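Local structure of CRISPR-associated endonuclease Cas9 (Campylobacter jejuni subsp. jejuni serotype O:2, 5X2H) at residues V498-Y501 with T502-Y505; I686-K690 with K691-F695. The protein cuts invading DNA that matches its bound guide RNA, one strand with a RuvC-like and the other with an HNH nuclease domain, as part of CRISPR immunity. All coordinates share one frame; numbering follows the deposited sequence.

Overall arrangement
Both interactions are local, each within one unbroken piece of chain, but they stand in different parts of the enzyme, with centres about 51 Å apart and no atoms touching. Interaction 1 is largely buried in helix 493-505, which packs against the RuvC sheet and helix 456-476 and comes within about 3 Å of bound nucleic acid. Interaction 2 is the partly exposed hairpin joining strands 683-689 and 695-700 of a three-stranded sheet. The helix draws on backbone carbonyls, with a threonine hydroxyl and a lysine–asparagine bond added. The hairpin relies on a histidine ring that grips the turn, while Ile686, Lys688 and Phe695 supply apolar packing at its sheet end.

Interaction 1: V498-Y501 with T502-Y505; sequences VLNY and TKDY
Thr502 places OG1 beside its own backbone N (chi1 -57°), which turns the hydroxyl back along the helix to Val498. There OG1 donates to Val498 O at 2.6 Å, while Thr502 N donates to the same oxygen from the opposite face of the carbonyl plane; Tyr465 OH also bonds OG1. In Lys503, CG sits between backbone N and carbonyl carbon (chi1 67°), and a bend at chi4 brings NZ to Asn500 OD1 at 3.0 Å, tilted 23° from the amide plane. Its CE lies 3.7 Å from Leu499 CD2, so the methylenes pack on leucine while the amine reaches asparagine. Lys503 N to Leu499 O (3.0 Å) and Asp504 N to Asn500 O (3.1 Å) are i to i+4 hydrogen bonds of helix 493-505, which packs on strands 481-485 and 530-532 of the RuvC sheet. Tyr505 CD2 comes to the edge of the Tyr501 ring, 4.3 Å from Tyr501 CD1. The backbone oxygen of Pro442 bonds the Tyr501 hydroxyl, and Tyr448 and Tyr449 both bond Asp504 OD2. The lysine bond to OD1 should limit the amide's rotation and, by drawing electron density toward OD1, would probably make ND2 a better donor to the RNA phosphate it reaches in a weak hydrogen bond.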
loop_
_atom_site.group_PDB
_atom_site.type_symbol
_atom_site.label_atom_id
_atom_site.label_comp_id
_atom_site.label_asym_id
_atom_site.label_seq_id
_atom_site.Cartn_x
_atom_site.Cartn_y
_atom_site.Cartn_z
ATOM N N VAL A 498 7.054 -18.611 7.369
ATOM C CA VAL A 498 8.484 -18.772 7.121
ATOM C C VAL A 498 8.892 -20.230 7.278
ATOM O O VAL A 498 9.738 -20.740 6.533
ATOM C CB VAL A 498 9.291 -17.849 8.054
ATOM C CG1 VAL A 498 10.772 -18.168 7.975
ATOM C CG2 VAL A 498 9.045 -16.389 7.695
ATOM N N LEU A 499 8.285 -20.929 8.238
ATOM C CA LEU A 499 8.621 -22.329 8.473
ATOM C C LEU A 499 8.196 -23.204 7.297
ATOM O O LEU A 499 8.987 -24.013 6.798
ATOM C CB LEU A 499 7.973 -22.805 9.773
ATOM C CG LEU A 499 8.167 -24.267 10.183
ATOM C CD1 LEU A 499 8.465 -24.365 11.672
ATOM C CD2 LEU A 499 6.939 -25.099 9.831
ATOM N N ASN A 500 6.945 -23.062 6.845
ATOM C CA ASN A 500 6.475 -23.850 5.708
ATOM C C ASN A 500 7.244 -23.502 4.442
ATOM O O ASN A 500 7.529 -24.377 3.616
ATOM C CB ASN A 500 4.977 -23.631 5.495
ATOM C CG ASN A 500 4.137 -24.208 6.612
ATOM O OD1 ASN A 500 4.406 -25.301 7.110
ATOM N ND2 ASN A 500 3.105 -23.474 7.013
ATOM N N TYR A 501 7.585 -22.224 4.273
ATOM C CA TYR A 501 8.366 -21.790 3.120
ATOM C C TYR A 501 9.781 -22.360 3.159
ATOM O O TYR A 501 10.368 -22.630 2.106
ATOM C CB TYR A 501 8.350 -20.259 3.075
ATOM C CG TYR A 501 9.447 -19.543 2.314
ATOM C CD1 TYR A 501 9.793 -19.898 1.014
ATOM C CD2 TYR A 501 10.089 -18.448 2.881
ATOM C CE1 TYR A 501 10.785 -19.213 0.326
ATOM C CE2 TYR A 501 11.071 -17.758 2.204
ATOM C CZ TYR A 501 11.415 -18.139 0.928
ATOM O OH TYR A 501 12.399 -17.440 0.267
ATOM N N THR A 502 10.323 -22.593 4.353
ATOM C CA THR A 502 11.684 -23.110 4.450
ATOM C C THR A 502 11.733 -24.619 4.231
ATOM O O THR A 502 12.618 -25.115 3.525
ATOM C CB THR A 502 12.291 -22.745 5.805
ATOM O OG1 THR A 502 12.251 -21.322 5.979
ATOM C CG2 THR A 502 13.737 -23.212 5.886
ATOM N N LYS A 503 10.794 -25.368 4.814
ATOM C CA LYS A 503 10.839 -26.819 4.679
ATOM C C LYS A 503 10.313 -27.306 3.334
ATOM O O LYS A 503 10.578 -28.454 2.965
ATOM C CB LYS A 503 10.063 -27.493 5.814
ATOM C CG LYS A 503 8.557 -27.279 5.807
ATOM C CD LYS A 503 7.908 -28.151 6.877
ATOM C CE LYS A 503 6.494 -27.700 7.214
ATOM N NZ LYS A 503 5.525 -27.921 6.104
ATOM N N ASP A 504 9.587 -26.468 2.595
ATOM C CA ASP A 504 9.112 -26.868 1.277
ATOM C C ASP A 504 10.160 -26.686 0.188
ATOM O O ASP A 504 10.048 -27.320 -0.867
ATOM C CB ASP A 504 7.857 -26.079 0.894
ATOM C CG ASP A 504 6.598 -26.626 1.535
ATOM O OD1 ASP A 504 6.699 -27.560 2.358
ATOM O OD2 ASP A 504 5.504 -26.122 1.206
ATOM N N TYR A 505 11.171 -25.843 0.411
ATOM C CA TYR A 505 12.073 -25.442 -0.660
ATOM C C TYR A 505 13.557 -25.565 -0.348
ATOM O O TYR A 505 14.366 -25.391 -1.267
ATOM C CB TYR A 505 11.785 -23.991 -1.080
ATOM C CG TYR A 505 10.496 -23.836 -1.849
ATOM C CD1 TYR A 505 10.480 -23.934 -3.234
ATOM C CD2 TYR A 505 9.294 -23.607 -1.194
ATOM C CE1 TYR A 505 9.307 -23.801 -3.945
ATOM C CE2 TYR A 505 8.114 -23.474 -1.897
ATOM C CZ TYR A 505 8.127 -23.571 -3.273
ATOM O OH TYR A 505 6.959 -23.439 -3.985
#

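Interaction 2: I686-K690 with K691-F695; sequences IFKHK and KTNKF
Ile686 meets Phe695 across the sheet end of a tight hairpin, its CG2 3.9 Å from ring atom CD1; a branched aliphatic residue suits this buried spot, where Phe811 also meets the phenylalanine ring edge-to-face. Next, Phe687 contributes its carbonyl, whose oxygen receives a CA-H...O contact from Phe695, while its own ring leads away toward Met729. Lys688 forms an antiparallel non-hydrogen-bonded pair with Phe695. Its chain leaves with CG anti to the backbone N (chi1 -176°), laying CD 3.6 Å from Phe695 CE1, and bends at chi4 to bring NZ to Asn693 OD1; the modelled separation there is too short for its length to be trusted. His689 closes the turn. Its N donates to Lys694 O at 2.9 Å, and its O accepts from Asn693 N, which lies above the carbonyl plane. Its ring is the hub: ND1 accepts from Lys691 N at 3.0 Å and from Thr692 N at 3.1 Å, while Thr692 CG2 rests over one face in a CH-pi contact, 4.2 Å from the centroid. Lys690 begins the loop, its backbone bonded to Asn732 and its side-chain end leading away. Asn693 has positive phi (65°), which asparagine tolerates well, helping the chain reverse. Accepting from two amides, ND1 is probably unprotonated, consistent with a neutral ring carrying its proton on NE2; protonating ND1 would be expected to cost the turn both bonds.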
loop_
_atom_site.group_PDB
_atom_site.type_symbol
_atom_site.label_atom_id
_atom_site.label_comp_id
_atom_site.label_asym_id
_atom_site.label_seq_id
_atom_site.Cartn_x
_atom_site.Cartn_y
_atom_site.Cartn_z
ATOM N N ILE A 686 30.994 12.717 -1.452
ATOM C CA ILE A 686 32.104 13.261 -0.680
ATOM C C ILE A 686 33.285 13.479 -1.611
ATOM O O ILE A 686 33.688 12.567 -2.343
ATOM C CB ILE A 686 32.483 12.327 0.482
ATOM C CG1 ILE A 686 31.301 12.179 1.442
ATOM C CG2 ILE A 686 33.723 12.841 1.206
ATOM C CD1 ILE A 686 30.730 13.502 1.916
ATOM N N PHE A 687 33.830 14.689 -1.593
ATOM C CA PHE A 687 35.011 15.046 -2.358
ATOM C C PHE A 687 36.144 15.400 -1.404
ATOM O O PHE A 687 35.943 15.608 -0.205
ATOM C CB PHE A 687 34.735 16.222 -3.301
ATOM C CG PHE A 687 33.852 15.879 -4.462
ATOM C CD1 PHE A 687 32.483 15.742 -4.294
ATOM C CD2 PHE A 687 34.388 15.710 -5.727
ATOM C CE1 PHE A 687 31.667 15.431 -5.361
ATOM C CE2 PHE A 687 33.575 15.403 -6.801
ATOM C CZ PHE A 687 32.214 15.263 -6.618
ATOM N N LYS A 688 37.349 15.475 -1.959
ATOM C CA LYS A 688 38.543 15.801 -1.192
ATOM C C LYS A 688 39.421 16.700 -2.046
ATOM O O LYS A 688 39.769 16.337 -3.172
ATOM C CB LYS A 688 39.296 14.531 -0.784
ATOM C CG LYS A 688 40.507 14.749 0.105
ATOM C CD LYS A 688 40.980 13.418 0.680
ATOM C CE LYS A 688 42.267 13.566 1.465
ATOM N NZ LYS A 688 43.411 13.878 0.568
ATOM N N HIS A 689 39.759 17.874 -1.520
ATOM C CA HIS A 689 40.675 18.758 -2.224
ATOM C C HIS A 689 42.039 18.090 -2.346
ATOM O O HIS A 689 42.581 17.578 -1.364
ATOM C CB HIS A 689 40.792 20.092 -1.490
ATOM C CG HIS A 689 41.510 21.148 -2.269
ATOM N ND1 HIS A 689 42.878 21.144 -2.446
ATOM C CD2 HIS A 689 41.052 22.243 -2.920
ATOM C CE1 HIS A 689 43.230 22.189 -3.172
ATOM N NE2 HIS A 689 42.140 22.873 -3.472
ATOM N N LYS A 690 42.592 18.098 -3.562
ATOM C CA LYS A 690 43.796 17.324 -3.843
ATOM C C LYS A 690 45.021 17.822 -3.088
ATOM O O LYS A 690 45.966 17.049 -2.898
ATOM C CB LYS A 690 44.091 17.330 -5.345
ATOM C CG LYS A 690 43.032 16.654 -6.198
ATOM C CD LYS A 690 43.646 16.088 -7.470
ATOM C CE LYS A 690 42.591 15.472 -8.372
ATOM N NZ LYS A 690 41.740 16.512 -9.006
ATOM N N LYS A 691 45.039 19.082 -2.657
ATOM C CA LYS A 691 46.227 19.647 -2.031
ATOM C C LYS A 691 46.049 20.008 -0.566
ATOM O O LYS A 691 47.019 19.935 0.190
ATOM C CB LYS A 691 46.694 20.889 -2.801
ATOM C CG LYS A 691 47.141 20.587 -4.227
ATOM C CD LYS A 691 47.995 19.321 -4.274
ATOM C CE LYS A 691 48.427 18.968 -5.692
ATOM N NZ LYS A 691 49.569 19.804 -6.155
ATOM N N THR A 692 44.847 20.392 -0.140
ATOM C CA THR A 692 44.606 20.695 1.265
ATOM C C THR A 692 44.080 19.501 2.051
ATOM O O THR A 692 44.108 19.537 3.287
ATOM C CB THR A 692 43.614 21.858 1.403
ATOM O OG1 THR A 692 42.334 21.456 0.903
ATOM C CG2 THR A 692 44.099 23.074 0.628
ATOM N N ASN A 693 43.600 18.461 1.370
ATOM C CA ASN A 693 43.041 17.251 1.967
ATOM C C ASN A 693 41.755 17.507 2.745
ATOM O O ASN A 693 41.309 16.636 3.502
ATOM C CB ASN A 693 44.064 16.544 2.863
ATOM C CG ASN A 693 45.269 16.058 2.091
ATOM O OD1 ASN A 693 45.137 15.524 0.991
ATOM N ND2 ASN A 693 46.455 16.247 2.658
ATOM N N LYS A 694 41.138 18.673 2.577
ATOM C CA LYS A 694 39.869 18.951 3.231
ATOM C C LYS A 694 38.720 18.325 2.450
ATOM O O LYS A 694 38.768 18.202 1.222
ATOM C CB LYS A 694 39.659 20.458 3.374
ATOM C CG LYS A 694 40.688 21.132 4.272
ATOM C CD LYS A 694 40.427 22.623 4.399
ATOM C CE LYS A 694 41.397 23.279 5.370
ATOM N NZ LYS A 694 41.154 24.747 5.491
ATOM N N PHE A 695 37.682 17.923 3.175
ATOM C CA PHE A 695 36.559 17.209 2.585
ATOM C C PHE A 695 35.408 18.160 2.282
ATOM O O PHE A 695 35.230 19.188 2.942
ATOM C CB PHE A 695 36.084 16.082 3.506
ATOM C CG PHE A 695 37.093 14.981 3.670
ATOM C CD1 PHE A 695 37.173 13.956 2.743
ATOM C CD2 PHE A 695 37.981 14.989 4.738
ATOM C CE1 PHE A 695 38.110 12.946 2.883
ATOM C CE2 PHE A 695 38.919 13.983 4.886
ATOM C CZ PHE A 695 38.985 12.958 3.956
#